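Local coordinates for protein succinylglutamate desuccinylase (Vibrio parahaemolyticus, PDB 2BCO) that probably hydrolyses N-succinylglutamate to succinate and glutamate, the last step of arginine breakdown by the succinyltransferase pathway, with one bound zinc ion, at residues H155-G160 with T217-R222. Sequence-based numbering, arbitrary orientation.
With ZN (zinc ion), chain C.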
ATOM      1  N   HIS A 155      -2.982   0.124   3.158  1.00 11.03           N
ATOM      2  CA  HIS A 155      -3.820  -1.004   3.538  1.00  9.56           C
ATOM      3  C   HIS A 155      -3.801  -1.256   5.052  1.00 11.82           C
ATOM      4  O   HIS A 155      -3.191  -0.497   5.813  1.00  9.90           O
ATOM      5  CB  HIS A 155      -3.339  -2.260   2.798  1.00  9.14           C
ATOM      6  CG  HIS A 155      -3.446  -2.158   1.308  1.00 11.19           C
ATOM      7  ND1 HIS A 155      -4.234  -3.009   0.559  1.00 11.71           N
ATOM      8  CD2 HIS A 155      -2.892  -1.295   0.431  1.00 13.58           C
ATOM      9  CE1 HIS A 155      -4.162  -2.671  -0.714  1.00 11.44           C
ATOM     10  NE2 HIS A 155      -3.354  -1.632  -0.822  1.00 17.35           N
ATOM     11  N   CYS A 156      -4.510  -2.306   5.467  1.00 10.08           N
ATOM     12  CA  CYS A 156      -4.573  -2.747   6.862  1.00 13.28           C
ATOM     13  C   CYS A 156      -4.491  -4.267   6.797  1.00 16.30           C
ATOM     14  O   CYS A 156      -5.046  -4.877   5.885  1.00 19.22           O
ATOM     15  CB  CYS A 156      -5.896  -2.356   7.526  1.00  9.39           C
ATOM     16  SG  CYS A 156      -6.104  -0.615   7.794  1.00 11.86           S
ATOM     17  N   ALA A 157      -3.798  -4.876   7.753  1.00 16.40           N
ATOM     18  CA  ALA A 157      -3.665  -6.325   7.781  1.00 17.78           C
ATOM     19  C   ALA A 157      -4.963  -6.975   8.247  1.00 20.08           C
ATOM     20  O   ALA A 157      -5.756  -6.356   8.958  1.00 19.51           O
ATOM     21  CB  ALA A 157      -2.519  -6.730   8.699  1.00 16.04           C
ATOM     22  N   ILE A 158      -5.173  -8.224   7.843  1.00 27.11           N
ATOM     23  CA  ILE A 158      -6.379  -8.957   8.222  1.00 29.80           C
ATOM     24  C   ILE A 158      -6.108  -9.907   9.382  1.00 29.17           C
ATOM     25  O   ILE A 158      -7.021 -10.536   9.897  1.00 30.38           O
ATOM     26  CB  ILE A 158      -6.926  -9.787   7.049  1.00 34.06           C
ATOM     27  CG1 ILE A 158      -5.835 -10.732   6.537  1.00 36.30           C
ATOM     28  CG2 ILE A 158      -7.440  -8.860   5.954  1.00 33.34           C
ATOM     29  CD1 ILE A 158      -6.314 -11.727   5.498  1.00 39.14           C
ATOM     30  N   ARG A 159      -4.846 -10.014   9.778  1.00 21.75           N
ATOM     31  CA  ARG A 159      -4.450 -10.890  10.874  1.00 21.14           C
ATOM     32  C   ARG A 159      -3.406 -10.153  11.702  1.00 21.41           C
ATOM     33  O   ARG A 159      -2.873  -9.130  11.265  1.00 21.53           O
ATOM     34  CB  ARG A 159      -3.870 -12.195  10.320  1.00 19.39           C
ATOM     35  CG  ARG A 159      -2.679 -11.985   9.400  1.00 18.54           C
ATOM     36  CD  ARG A 159      -2.187 -13.282   8.766  1.00 20.51           C
ATOM     37  NE  ARG A 159      -3.153 -13.865   7.834  1.00 21.36           N
ATOM     38  CZ  ARG A 159      -4.112 -14.723   8.173  1.00 19.49           C
ATOM     39  NH1 ARG A 159      -4.251 -15.120   9.431  1.00 17.18           N
ATOM     40  NH2 ARG A 159      -4.943 -15.179   7.248  1.00 20.25           N
ATOM     41  N   GLY A 160      -3.120 -10.669  12.893  1.00 19.49           N
ATOM     42  CA  GLY A 160      -2.149 -10.029  13.762  1.00 20.50           C
ATOM     43  C   GLY A 160      -0.705 -10.237  13.350  1.00 20.06           C
ATOM     44  O   GLY A 160      -0.411 -11.019  12.453  1.00 21.73           O
ATOM     45  N   THR A 217       3.227  -1.003  -0.710  1.00 10.05           N
ATOM     46  CA  THR A 217       1.903  -1.390  -0.275  1.00 10.36           C
ATOM     47  C   THR A 217       2.183  -1.344   1.222  1.00 10.34           C
ATOM     48  O   THR A 217       3.056  -2.059   1.711  1.00 10.74           O
ATOM     49  CB  THR A 217       1.552  -2.813  -0.695  1.00  7.74           C
ATOM     50  OG1 THR A 217       1.473  -2.868  -2.123  1.00 10.90           O
ATOM     51  CG2 THR A 217       0.205  -3.225  -0.092  1.00 10.63           C
HETATM   52  N   MSE A 218       1.483  -0.483   1.944  1.00 10.74           N
HETATM   53  CA  MSE A 218       1.720  -0.361   3.377  1.00 11.81           C
HETATM   54  C   MSE A 218       0.594  -0.936   4.242  1.00 11.36           C
HETATM   55  O   MSE A 218      -0.569  -0.559   4.099  1.00 13.61           O
HETATM   56  CB  MSE A 218       1.967   1.117   3.722  1.00  7.17           C
HETATM   57  CG  MSE A 218       3.132   1.729   2.944  1.00  7.86           C
HETATM   58 SE   MSE A 218       3.408   3.627   3.229  1.00 29.94          SE
HETATM   59  CE  MSE A 218       4.617   3.497   4.732  1.00 17.40           C
ATOM     60  N   GLU A 219       0.950  -1.860   5.130  1.00 16.55           N
ATOM     61  CA  GLU A 219      -0.010  -2.483   6.043  1.00 15.96           C
ATOM     62  C   GLU A 219      -0.038  -1.675   7.346  1.00 15.55           C
ATOM     63  O   GLU A 219       0.824  -1.841   8.217  1.00 15.11           O
ATOM     64  CB  GLU A 219       0.406  -3.919   6.347  1.00 24.46           C
ATOM     65  CG  GLU A 219       0.662  -4.794   5.128  1.00 32.74           C
ATOM     66  CD  GLU A 219      -0.585  -5.052   4.287  1.00 35.32           C
ATOM     67  OE1 GLU A 219      -1.676  -5.262   4.857  1.00 38.69           O
ATOM     68  OE2 GLU A 219      -0.464  -5.069   3.049  1.00 38.31           O
ATOM     69  N   LEU A 220      -1.033  -0.800   7.460  1.00 12.84           N
ATOM     70  CA  LEU A 220      -1.204   0.074   8.617  1.00 10.39           C
ATOM     71  C   LEU A 220      -2.248  -0.445   9.599  1.00 12.15           C
ATOM     72  O   LEU A 220      -3.446  -0.188   9.448  1.00 12.57           O
ATOM     73  CB  LEU A 220      -1.622   1.470   8.156  1.00  6.93           C
ATOM     74  CG  LEU A 220      -0.588   2.407   7.540  1.00 14.92           C
ATOM     75  CD1 LEU A 220       0.491   1.622   6.837  1.00 14.50           C
ATOM     76  CD2 LEU A 220      -1.285   3.370   6.591  1.00  8.70           C
ATOM     77  N   GLY A 221      -1.796  -1.167  10.609  1.00 12.73           N
ATOM     78  CA  GLY A 221      -2.727  -1.672  11.590  1.00 15.08           C
ATOM     79  C   GLY A 221      -3.617  -2.782  11.069  1.00 13.97           C
ATOM     80  O   GLY A 221      -3.280  -3.471  10.108  1.00 13.72           O
ATOM     81  N   ARG A 222      -4.761  -2.939  11.722  1.00 14.09           N
ATOM     82  CA  ARG A 222      -5.738  -3.978  11.401  1.00 13.72           C
ATOM     83  C   ARG A 222      -7.024  -3.340  10.905  1.00 12.15           C
ATOM     84  O   ARG A 222      -7.199  -2.124  11.023  1.00 10.99           O
ATOM     85  CB  ARG A 222      -6.040  -4.791  12.667  1.00 14.79           C
ATOM     86  CG  ARG A 222      -4.811  -5.430  13.296  1.00 15.51           C
ATOM     87  CD  ARG A 222      -4.481  -6.729  12.600  1.00 22.79           C
ATOM     88  NE  ARG A 222      -5.460  -7.767  12.925  1.00 25.18           N
ATOM     89  CZ  ARG A 222      -5.512  -8.400  14.093  1.00 28.36           C
ATOM     90  NH1 ARG A 222      -4.630  -8.108  15.050  1.00 29.24           N
ATOM     91  NH2 ARG A 222      -6.446  -9.316  14.312  1.00 28.61           N
TER
HETATM   92 ZN    ZN C 501      -5.312  -4.525   1.911  1.00 46.01          ZN
HETATM   93  O   HOH W   1      -7.140  -7.337  10.839  1.00 27.85           O
HETATM   94  O   HOH W   2      -4.169  -6.451   3.152  1.00 20.89           O
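Strand ends 155-157 and 217-220 pair in parallel, His155 opposite Glu219 and hydrogen-bonded to both its neighbours: His155 N donates to Met218 O (2.7 Å) and Leu220 N to His155 O, and, after a beta bulge shifts the register by one, Ala157 N donates to Gly221 O. On the face shared by His155, Ala157, Glu219 and Arg222, the imidazole binds zinc through ND1 (2.3 Å); the metal there and Asp153 OD1, hydrogen-bonded to NE2, together hold the ring's rotation. Thr217 CG2 lies over one ring face in a CH-pi contact, 4.0 Å from the centroid. Glu219 bends at chi2 (-65°), which carries its carboxylate back toward His155 CB; OE1 accepts a hydrogen bond from a water (3.2 Å) that sits 2.6 Å from the zinc. Farther along, Arg222 folds back at chi2 and chi3, laying one guanidinium face over the Arg159-Gly160 peptide, with Gly160 N 3.5 Å above its plane. A second water, at the guanidinium edge, links Arg222 NE to Ala157 O. With His63 and Glu66 completing the protein ligands, adjacent strand ends thus present a metal ligand and the predicted active-site glutamate to one water, the arrangement of zinc carboxypeptidase-like (M14) hydrolases.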